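PDB 3UEP: Yop proteins translocation protein Q from Yersinia pseudotuberculosis, which serves as a component of the Yop type III secretion machinery, the chain here being the protein's FliN-like C-terminal fragment made from an internal translation start. Local coordinates for residues G28-D33 / E55-A60. Numbering follows the deposited sequence. Where two conformers were deposited one is given.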
loop_
_atom_site.group_PDB
_atom_site.type_symbol
_atom_site.label_atom_id
_atom_site.label_comp_id
_atom_site.label_asym_id
_atom_site.label_seq_id
_atom_site.Cartn_x
_atom_site.Cartn_y
_atom_site.Cartn_z
ATOM N N GLY A 28 -3.638 5.768 2.510
ATOM C CA GLY A 28 -5.044 6.030 2.334
ATOM C C GLY A 28 -5.965 4.957 2.859
ATOM O O GLY A 28 -5.516 3.920 3.375
ATOM N N ARG A 29 -7.266 5.235 2.718
ATOM C CA ARG A 29 -8.338 4.411 3.266
ATOM C C ARG A 29 -8.173 2.971 2.852
ATOM O O ARG A 29 -7.401 2.642 1.946
ATOM C CB ARG A 29 -9.695 4.823 2.666
ATOM C CG ARG A 29 -9.789 4.524 1.156
ATOM C CD ARG A 29 -10.623 5.547 0.422
ATOM N NE ARG A 29 -11.998 5.509 0.895
ATOM C CZ ARG A 29 -12.936 6.381 0.553
ATOM N NH1 ARG A 29 -12.652 7.380 -0.278
ATOM N NH2 ARG A 29 -14.163 6.252 1.046
ATOM N N GLN A 30 -8.933 2.109 3.499
ATOM C CA GLN A 30 -8.845 0.697 3.197
ATOM C C GLN A 30 -10.228 0.131 2.909
ATOM O O GLN A 30 -10.369 -1.082 2.744
ATOM C CB GLN A 30 -8.148 -0.052 4.342
ATOM C CG GLN A 30 -6.754 0.515 4.726
ATOM C CD GLN A 30 -6.067 -0.298 5.828
ATOM O OE1 GLN A 30 -5.529 -1.382 5.574
ATOM N NE2 GLN A 30 -6.097 0.220 7.059
ATOM N N ILE A 31 -11.244 1.001 2.830
ATOM C CA ILE A 31 -12.612 0.529 2.569
ATOM C C ILE A 31 -13.375 1.289 1.481
ATOM O O ILE A 31 -13.640 2.482 1.619
ATOM C CB ILE A 31 -13.498 0.510 3.849
ATOM C CG1 ILE A 31 -12.886 -0.371 4.941
ATOM C CG2 ILE A 31 -14.874 -0.026 3.516
ATOM C CD1 ILE A 31 -12.965 -1.869 4.636
ATOM N N LEU A 32 -13.730 0.586 0.408
ATOM C CA LEU A 32 -14.724 1.072 -0.553
ATOM C C LEU A 32 -15.843 0.038 -0.651
ATOM O O LEU A 32 -15.573 -1.165 -0.724
ATOM C CB LEU A 32 -14.100 1.262 -1.940
ATOM C CG LEU A 32 -12.992 2.314 -2.076
ATOM C CD1 LEU A 32 -12.465 2.372 -3.493
ATOM C CD2 LEU A 32 -13.494 3.661 -1.655
ATOM N N ASP A 33 -17.096 0.475 -0.655
ATOM C CA ASP A 33 -18.163 -0.484 -0.920
ATOM C C ASP A 33 -18.190 -0.910 -2.388
ATOM O O ASP A 33 -17.458 -0.374 -3.210
ATOM C CB ASP A 33 -19.535 0.014 -0.431
ATOM C CG ASP A 33 -20.082 1.177 -1.244
ATOM O OD1 ASP A 33 -21.118 1.730 -0.830
ATOM O OD2 ASP A 33 -19.497 1.537 -2.288
ATOM N N GLU A 55 -0.769 9.038 6.503
ATOM C CA GLU A 55 -0.326 7.715 6.937
ATOM C C GLU A 55 0.173 6.830 5.794
ATOM O O GLU A 55 -0.497 6.652 4.782
ATOM C CB GLU A 55 -1.454 6.998 7.703
ATOM C CG GLU A 55 -0.996 5.781 8.530
ATOM C CD GLU A 55 -2.133 5.113 9.304
ATOM O OE1 GLU A 55 -2.565 5.670 10.337
ATOM O OE2 GLU A 55 -2.591 4.026 8.882
ATOM N N VAL A 56 1.365 6.269 5.974
ATOM C CA VAL A 56 1.861 5.219 5.094
ATOM C C VAL A 56 1.979 3.968 5.960
ATOM O O VAL A 56 2.499 4.022 7.078
ATOM C CB VAL A 56 3.232 5.572 4.493
ATOM C CG1 VAL A 56 3.792 4.405 3.683
ATOM C CG2 VAL A 56 3.114 6.814 3.623
ATOM N N ARG A 57 1.463 2.845 5.481
ATOM C CA ARG A 57 1.656 1.589 6.189
ATOM C C ARG A 57 2.748 0.803 5.479
ATOM O O ARG A 57 2.736 0.680 4.258
ATOM C CB ARG A 57 0.350 0.786 6.252
ATOM C CG ARG A 57 -0.718 1.423 7.143
ATOM C CD ARG A 57 -2.105 0.846 6.892
ATOM N NE ARG A 57 -2.477 0.867 5.479
ATOM C CZ ARG A 57 -2.950 1.931 4.836
ATOM N NH1 ARG A 57 -3.112 3.090 5.467
ATOM N NH2 ARG A 57 -3.252 1.835 3.552
ATOM N N LEU A 58 3.709 0.297 6.248
ATOM C CA LEU A 58 4.719 -0.578 5.686
ATOM C C LEU A 58 4.291 -2.017 5.872
ATOM O O LEU A 58 4.018 -2.451 6.986
ATOM C CB LEU A 58 6.073 -0.388 6.365
ATOM C CG LEU A 58 6.944 0.797 5.961
ATOM C CD1 LEU A 58 6.315 2.116 6.428
ATOM C CD2 LEU A 58 8.328 0.599 6.563
ATOM N N LEU A 59 4.243 -2.764 4.779
ATOM C CA LEU A 59 3.939 -4.171 4.860
ATOM C C LEU A 59 5.202 -4.950 4.486
ATOM O O LEU A 59 5.937 -4.553 3.585
ATOM C CB LEU A 59 2.772 -4.520 3.933
ATOM C CG LEU A 59 1.473 -3.719 4.119
ATOM C CD1 LEU A 59 0.542 -3.977 2.955
ATOM C CD2 LEU A 59 0.786 -4.065 5.420
ATOM N N ALA A 60 5.483 -6.021 5.226
ATOM C CA ALA A 60 6.581 -6.927 4.895
ATOM C C ALA A 60 5.920 -8.235 4.519
ATOM O O ALA A 60 5.228 -8.839 5.334
ATOM C CB ALA A 60 7.521 -7.110 6.078
#
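Arg57 reaches from strand 55-60 to the loop at Gly28-Gln30 and provides most of the strand's share of this contact. The amide of Gln30 stacks on one face of its guanidinium group. The two planes are 13° apart, and Gln30 CD sits 3.8 Å from Arg57 NE, displaced toward the rim of the group. The Gln30 chain runs extended beyond CG, which carries the amide across the NE end of the guanidinium. Gln30 CG lies near the other end, 3.9 Å from Arg57 NH2.

Both terminal nitrogens of Arg57 also address one backbone carbonyl. Gly28 O is 3.1 Å from Arg57 NH2 and 3.3 Å from Arg57 NH1. Both hydrogen bonds are weak and bent, with N-H...O angles of 132° and 126°, and the oxygen meets the group obliquely. The Arg57 chain bends at chi3, and this bend presents CZ and its two nitrogens to the carbonyl.

Glu55 and Arg57 were each modelled in two conformers. In those given, Glu55 adds a salt bridge at the guanidinium edge and in its plane: Glu55 OE2 lies 3.6 Å from Arg57 NH1. Glu26 makes a weak, long ion pair with Arg57 NH2. The two carboxylates probably offset the arginine charge.

Within this FliN-type C-terminal domain, the contact ties the loop leaving strand 20-27 back to its antiparallel neighbour, strand 55-60. On its other side, strand 55-60 pairs with strand 63-73, whose Leu64 and His67 touch Arg57. Past the loop, strand 31-33 joins an antiparallel ladder with a strand of the second subunit and leads into helix 34-39.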